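Local coordinates for protein transketolase (Campylobacter jejuni, PDB 3L84) that is a transketolase-family protein, built from two thiamine diphosphate-binding-type domains and a C-terminal domain and assembled from two copies of the chain, at residues E218-N221 with K222-Q226; E391-M394 with A395-N399; R426-L430 with M431-H435. All blocks are in the same frame, centred on the assembly; numbering follows the deposited sequence. Where two conformers were deposited one is given.

How the interactions relate
All three contacts are local, each within a few residues of one helix or its end, and they come in numerical order along the chain. Interaction 1 lies on helix 217-228 of the thiamine diphosphate binding domain, far from the others. Its centre is about 31 Å from that of interaction 2 and about 35 Å from that of interaction 3. Interactions 2 and 3 share the pyrimidine binding domain, and their centres are only about 12 Å apart. They touch: Asn399, at the end of interaction 2, probably hydrogen-bonds His435 of interaction 3. This pair ties helix 391-404 to the loop after helix 418-431, near the second subunit.

Interaction 1 (E218-N221 with K222-Q226); sequences EEIN and KALEQ
Asn221 and Glu225 sit one turn apart on helix 217-228. Glu225 N donates to Asn221 O at 3.0 Å. A water gives a hydrogen to Asn221 OD1 at 2.9 Å. Asn221 OD1 also accepts a hydrogen bond from His45 NE2, so two donors grip this oxygen. Glu225 is modelled in two conformers. In the one described here, the same water also donates to Glu225 OE2. In this conformer CG stands beside the backbone N of Glu225 (chi1 -68°), which puts Glu225 CG 3.4 Å from Asn221 O.

The other backbone groups follow the same i to i+4 pattern. Lys222 N donates to Glu218 O, and Leu224 N to Ile220 O. Ala223 N donates to Glu219 O at 2.9 Å. Glu219 turns its carboxylate outside the contact, where OE1 accepts from the backbone N of Asn213.

On the buried side, Ile220 and Leu224 lie side by side and point the same way. Ile220 CG2 meets Leu224 CD1 at 4.0 Å. Ile220 reaches helix 30-42, while Leu224 and Ala223 touch Ile236 of strand 234-239. Lys222 runs out extended on the exposed side. The arrangement is that of an amphipathic helix covering a parallel sheet, here the connecting helix of the beta-alpha-beta unit formed by strand 208-213, helix 217-228 and strand 234-239.

Interaction 2 (E391-M394 with A395-N399); sequences EHAM and AAINN
Met394 and Asn398, with Ala393 and Ile397 beside them, form a one-turn contact within the first part of helix 391-404, buried close to the centre of the chain. All the touching residues are buried. The backbone carries most of the contact through four successive i to i+4 hydrogen bonds. Ala395 N donates to Glu391 O and Ala396 N to His392 O. Ile397 N reaches Ala393 O at 2.8 Å, and Asn398 N reaches Met394 O at 2.9 Å.

Ile397 also lays its side chain over the preceding turn. Its CG1 is beside the backbone N (chi1 -77°), which brings CG1 to 3.2 Å from Ala393 O. Ile397 CD1 also lies by this oxygen, 3.5 Å from Ala393 O. The methyl of Ala393 is farther off, with Ala393 CB 4.4 Å from Ile397 CD1. On another side of the helix, the side chains of the selenomethionine Met394 and Asn398 run at a slant to each other. Asn398 CB lies 3.4 Å from Met394 O.

This is regular alpha-helical packing in the pyrimidine binding domain, which has the alpha/beta fold of the thiamine diphosphate-binding clan. The side chains of Ala395 and Ala396 are small, consistent with the close approach of other helices. Ala395 meets Ala424 of helix 418-431. Ala396 meets Ala121 of helix 118-137 and Ile159 of helix 158-169, both from the other thiamine diphosphate-binding-type domain of the same chain.

The start of the helix reaches the second subunit. The ring of His392 makes an edge-to-face contact with Tyr420 of that subunit. Within its own chain, the backbone N of Ala393 donates to Glu162 OE1.

Interaction 3 (R426-L430 with M431-H435); sequences RIAAL and MKIKH
Ile427 opens the contact with Met431, a selenomethionine one turn later in sequence. Ile427 O accepts from Met431 N at 3.0 Å, a regular i to i+4 bond. The two side chains are set at an angle and meet near their ends. Met431 is bent at its third torsion (chi3 -71°), and its terminal CE comes to 3.7 Å from Ile427 CG2.

Ala428 follows and meets Ile433 in two ways. Its carbonyl oxygen accepts a bond from Ile433 N that is fairly long, at 3.3 Å, but lies in the carbonyl plane. Its methyl packs on the isoleucine, with Ala428 CB 3.9 Å from Ile433 CG1. Ile433 holds CG1 between its backbone N and carbonyl carbon (chi1 52°), and this points the branch back at the helix. The His435 ring approaches the same methyl obliquely, with Ala428 CB 4.3 Å from His435 ND1.

Ala429 O accepts from Lys432 N at 3.1 Å. That donor stands well above the carbonyl plane, and the bond is bent. Asn467 ND2 also donates to this oxygen. Together, the Ile433-Ala428 and Lys432-Ala429 bonds form a Schellman motif that ends the helix. Lys432, with positive phi (59°), is its C-prime residue.

Leu430, in the last turn, packs on Phe605 of the second subunit. Beyond the cap the chain enters strand 436-440. Ile433 lies against Asn399 and Ala402 of helix 391-404, while His435 NE2 hydrogen-bonds Ser411 OG of the neighbouring strand 408-414.

Interaction 1 (E218-N221 with K222-Q226)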
# COMPACT_ATOMS: atom_id res chain seq x y z
N GLU A 218 -23.69 33.05 -1.77
CA GLU A 218 -25.00 32.58 -2.18
C GLU A 218 -24.92 31.24 -2.88
O GLU A 218 -25.74 30.37 -2.64
CB GLU A 218 -25.70 33.65 -3.04
CG GLU A 218 -27.09 33.29 -3.57
CD GLU A 218 -27.78 34.42 -4.35
OE1 GLU A 218 -27.10 35.31 -4.91
OE2 GLU A 218 -29.04 34.40 -4.40
N GLU A 219 -23.96 31.06 -3.78
CA GLU A 219 -23.87 29.79 -4.51
C GLU A 219 -23.49 28.64 -3.55
O GLU A 219 -24.02 27.53 -3.65
CB GLU A 219 -22.80 29.86 -5.60
CG GLU A 219 -23.15 30.71 -6.80
CD GLU A 219 -22.10 30.63 -7.89
OE1 GLU A 219 -21.63 29.49 -8.20
OE2 GLU A 219 -21.76 31.70 -8.48
N ILE A 220 -22.61 28.92 -2.59
CA ILE A 220 -22.22 27.89 -1.61
C ILE A 220 -23.43 27.47 -0.79
O ILE A 220 -23.70 26.28 -0.61
CB ILE A 220 -21.12 28.38 -0.66
CG1 ILE A 220 -19.85 28.77 -1.41
CG2 ILE A 220 -20.82 27.31 0.40
CD1 ILE A 220 -18.90 29.74 -0.66
N ASN A 221 -24.19 28.45 -0.30
CA ASN A 221 -25.35 28.17 0.52
C ASN A 221 -26.39 27.36 -0.27
O ASN A 221 -26.89 26.36 0.23
CB ASN A 221 -25.96 29.45 1.07
CG ASN A 221 -27.09 29.17 1.99
OD1 ASN A 221 -26.91 28.56 3.04
ND2 ASN A 221 -28.28 29.65 1.64
N LYS A 222 -26.66 27.77 -1.51
CA LYS A 222 -27.64 27.08 -2.33
C LYS A 222 -27.18 25.64 -2.61
O LYS A 222 -27.98 24.72 -2.58
CB LYS A 222 -27.85 27.83 -3.65
CG LYS A 222 -28.89 27.21 -4.56
CD LYS A 222 -29.09 28.01 -5.84
CE LYS A 222 -30.11 27.36 -6.74
NZ LYS A 222 -30.64 28.33 -7.75
N ALA A 223 -25.89 25.44 -2.86
CA ALA A 223 -25.36 24.10 -3.12
C ALA A 223 -25.50 23.20 -1.90
O ALA A 223 -25.86 22.03 -2.00
CB ALA A 223 -23.88 24.17 -3.57
N LEU A 224 -25.23 23.75 -0.73
CA LEU A 224 -25.36 22.99 0.50
C LEU A 224 -26.80 22.63 0.76
O LEU A 224 -27.10 21.50 1.15
CB LEU A 224 -24.75 23.74 1.68
CG LEU A 224 -23.23 23.77 1.70
CD1 LEU A 224 -22.70 24.70 2.80
CD2 LEU A 224 -22.63 22.35 1.87
N GLU A 225 -27.74 23.55 0.53
CA GLU A 225 -29.15 23.22 0.71
C GLU A 225 -29.58 22.11 -0.25
O GLU A 225 -30.28 21.19 0.15
CB GLU A 225 -30.04 24.45 0.54
CG GLU A 225 -29.88 25.50 1.64
CD GLU A 225 -30.41 25.06 3.00
OE1 GLU A 225 -30.60 23.84 3.23
OE2 GLU A 225 -30.62 25.93 3.87
N GLN A 226 -29.15 22.19 -1.50
CA GLN A 226 -29.47 21.14 -2.47
C GLN A 226 -28.81 19.80 -2.09
O GLN A 226 -29.47 18.74 -2.14
CB GLN A 226 -29.00 21.57 -3.85
CG GLN A 226 -29.34 20.62 -4.96
CD GLN A 226 -29.23 21.28 -6.32
OE1 GLN A 226 -28.80 22.45 -6.42
NE2 GLN A 226 -29.63 20.56 -7.36
O HOH W 1 -29.27 28.22 4.66

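Interaction 2 (E391-M394 with A395-N399)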
# COMPACT_ATOMS: atom_id res chain seq x y z
N GLU A 391 -8.95 -3.33 -0.69
CA GLU A 391 -8.33 -3.50 0.62
C GLU A 391 -8.10 -2.17 1.31
O GLU A 391 -8.33 -2.02 2.51
CB GLU A 391 -7.01 -4.27 0.55
CG GLU A 391 -7.09 -5.70 0.08
CD GLU A 391 -7.04 -5.84 -1.43
OE1 GLU A 391 -6.92 -4.82 -2.17
OE2 GLU A 391 -7.09 -7.00 -1.90
N HIS A 392 -7.58 -1.21 0.56
CA HIS A 392 -7.17 0.05 1.17
C HIS A 392 -8.37 0.83 1.68
O HIS A 392 -8.41 1.25 2.83
CB HIS A 392 -6.35 0.84 0.18
CG HIS A 392 -5.48 1.92 0.71
ND1 HIS A 392 -5.22 2.20 2.03
CD2 HIS A 392 -4.74 2.77 -0.03
CE1 HIS A 392 -4.34 3.21 2.07
NE2 HIS A 392 -4.07 3.58 0.85
N ALA A 393 -9.38 1.02 0.83
CA ALA A 393 -10.60 1.70 1.27
C ALA A 393 -11.25 0.92 2.41
O ALA A 393 -11.80 1.54 3.32
CB ALA A 393 -11.57 1.89 0.10
N MSE A 394 -11.24 -0.41 2.37
CA MSE A 394 -11.81 -1.17 3.49
C MSE A 394 -11.21 -0.75 4.82
O MSE A 394 -11.92 -0.47 5.81
CB MSE A 394 -11.57 -2.68 3.29
CG MSE A 394 -11.89 -3.51 4.51
SE MSE A 394 -11.65 -5.41 4.21
CE MSE A 394 -9.69 -5.42 4.04
N ALA A 395 -9.89 -0.72 4.87
CA ALA A 395 -9.25 -0.35 6.15
C ALA A 395 -9.55 1.10 6.56
O ALA A 395 -9.78 1.36 7.73
CB ALA A 395 -7.73 -0.59 6.05
N ALA A 396 -9.54 2.05 5.63
CA ALA A 396 -9.84 3.44 5.94
C ALA A 396 -11.30 3.61 6.36
O ALA A 396 -11.64 4.40 7.26
CB ALA A 396 -9.47 4.36 4.75
N ILE A 397 -12.20 2.87 5.73
CA ILE A 397 -13.63 2.88 6.13
C ILE A 397 -13.79 2.34 7.53
O ILE A 397 -14.48 2.93 8.37
CB ILE A 397 -14.47 2.04 5.12
CG1 ILE A 397 -14.70 2.84 3.85
CG2 ILE A 397 -15.80 1.54 5.73
CD1 ILE A 397 -15.14 2.06 2.62
N ASN A 398 -13.11 1.23 7.83
CA ASN A 398 -13.22 0.65 9.16
C ASN A 398 -12.52 1.48 10.22
O ASN A 398 -12.95 1.48 11.38
CB ASN A 398 -12.73 -0.79 9.14
CG ASN A 398 -13.79 -1.79 8.71
OD1 ASN A 398 -13.43 -2.98 8.38
ND2 ASN A 398 -15.01 -1.41 8.75
N ASN A 399 -11.51 2.28 9.86
CA ASN A 399 -10.97 3.26 10.80
C ASN A 399 -12.06 4.22 11.26
O ASN A 399 -12.14 4.58 12.43
CB ASN A 399 -9.81 4.04 10.19
CG ASN A 399 -8.54 3.28 10.07
OD1 ASN A 399 -8.35 2.22 10.66
ND2 ASN A 399 -7.61 3.83 9.27

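Interaction 3 (R426-L430 with M431-H435)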
# COMPACT_ATOMS: atom_id res chain seq x y z
N ARG A 426 -1.70 2.09 9.44
CA ARG A 426 -0.86 2.99 10.17
C ARG A 426 -1.67 4.09 10.84
O ARG A 426 -1.33 4.48 11.97
CB ARG A 426 0.18 3.59 9.24
CG ARG A 426 1.36 4.15 9.96
CD ARG A 426 2.41 4.77 8.99
NE ARG A 426 3.69 4.95 9.67
CZ ARG A 426 4.18 6.10 10.12
NH1 ARG A 426 3.52 7.22 9.97
NH2 ARG A 426 5.36 6.10 10.72
N ILE A 427 -2.71 4.60 10.20
CA ILE A 427 -3.58 5.58 10.84
C ILE A 427 -4.30 4.96 12.04
O ILE A 427 -4.46 5.62 13.08
CB ILE A 427 -4.57 6.18 9.84
CG1 ILE A 427 -3.86 6.97 8.74
CG2 ILE A 427 -5.60 7.07 10.56
CD1 ILE A 427 -3.40 8.37 9.22
N ALA A 428 -4.75 3.73 11.94
CA ALA A 428 -5.33 3.04 13.10
C ALA A 428 -4.36 3.04 14.27
O ALA A 428 -4.73 3.28 15.43
CB ALA A 428 -5.75 1.62 12.72
N ALA A 429 -3.10 2.71 13.99
CA ALA A 429 -2.06 2.67 15.00
C ALA A 429 -1.79 4.05 15.58
O ALA A 429 -1.70 4.21 16.81
CB ALA A 429 -0.80 2.05 14.41
N LEU A 430 -1.67 5.06 14.73
CA LEU A 430 -1.45 6.44 15.18
C LEU A 430 -2.52 6.88 16.14
O LEU A 430 -2.24 7.56 17.13
CB LEU A 430 -1.39 7.37 13.96
CG LEU A 430 -0.02 7.37 13.24
CD1 LEU A 430 -0.16 7.76 11.75
CD2 LEU A 430 0.99 8.28 13.96
N MSE A 431 -3.78 6.53 15.85
CA MSE A 431 -4.92 6.95 16.68
C MSE A 431 -5.18 6.03 17.88
O MSE A 431 -5.92 6.39 18.77
CB MSE A 431 -6.20 6.94 15.85
CG MSE A 431 -6.25 7.97 14.76
SE MSE A 431 -8.04 8.22 14.03
CE MSE A 431 -8.26 6.55 13.06
N LYS A 432 -4.57 4.85 17.89
CA LYS A 432 -4.80 3.85 18.95
C LYS A 432 -6.26 3.43 19.03
O LYS A 432 -6.81 3.26 20.12
CB LYS A 432 -4.23 4.28 20.32
CG LYS A 432 -2.77 4.65 20.28
CD LYS A 432 -2.29 5.12 21.66
CE LYS A 432 -2.10 4.06 22.61
NZ LYS A 432 -1.39 4.62 23.86
N ILE A 433 -6.89 3.25 17.87
CA ILE A 433 -8.27 2.80 17.81
C ILE A 433 -8.40 1.31 17.86
O ILE A 433 -7.46 0.54 17.57
CB ILE A 433 -9.01 3.31 16.57
CG1 ILE A 433 -8.27 3.01 15.28
CG2 ILE A 433 -9.27 4.81 16.67
CD1 ILE A 433 -9.10 3.03 13.98
N LYS A 434 -9.58 0.84 18.26
CA LYS A 434 -9.90 -0.57 18.35
C LYS A 434 -10.47 -1.06 17.03
O LYS A 434 -11.67 -0.99 16.76
CB LYS A 434 -10.80 -0.85 19.56
CG LYS A 434 -10.24 -0.40 20.85
CD LYS A 434 -8.75 -0.76 21.10
CE LYS A 434 -8.48 -2.23 21.09
NZ LYS A 434 -9.19 -2.93 22.28
N HIS A 435 -9.57 -1.51 16.17
CA HIS A 435 -9.87 -1.97 14.81
C HIS A 435 -9.00 -3.21 14.63
O HIS A 435 -7.80 -3.20 14.94
CB HIS A 435 -9.47 -0.87 13.81
CG HIS A 435 -9.60 -1.21 12.35
ND1 HIS A 435 -9.34 -0.27 11.38
CD2 HIS A 435 -9.95 -2.34 11.69
CE1 HIS A 435 -9.49 -0.82 10.18
NE2 HIS A 435 -9.87 -2.09 10.34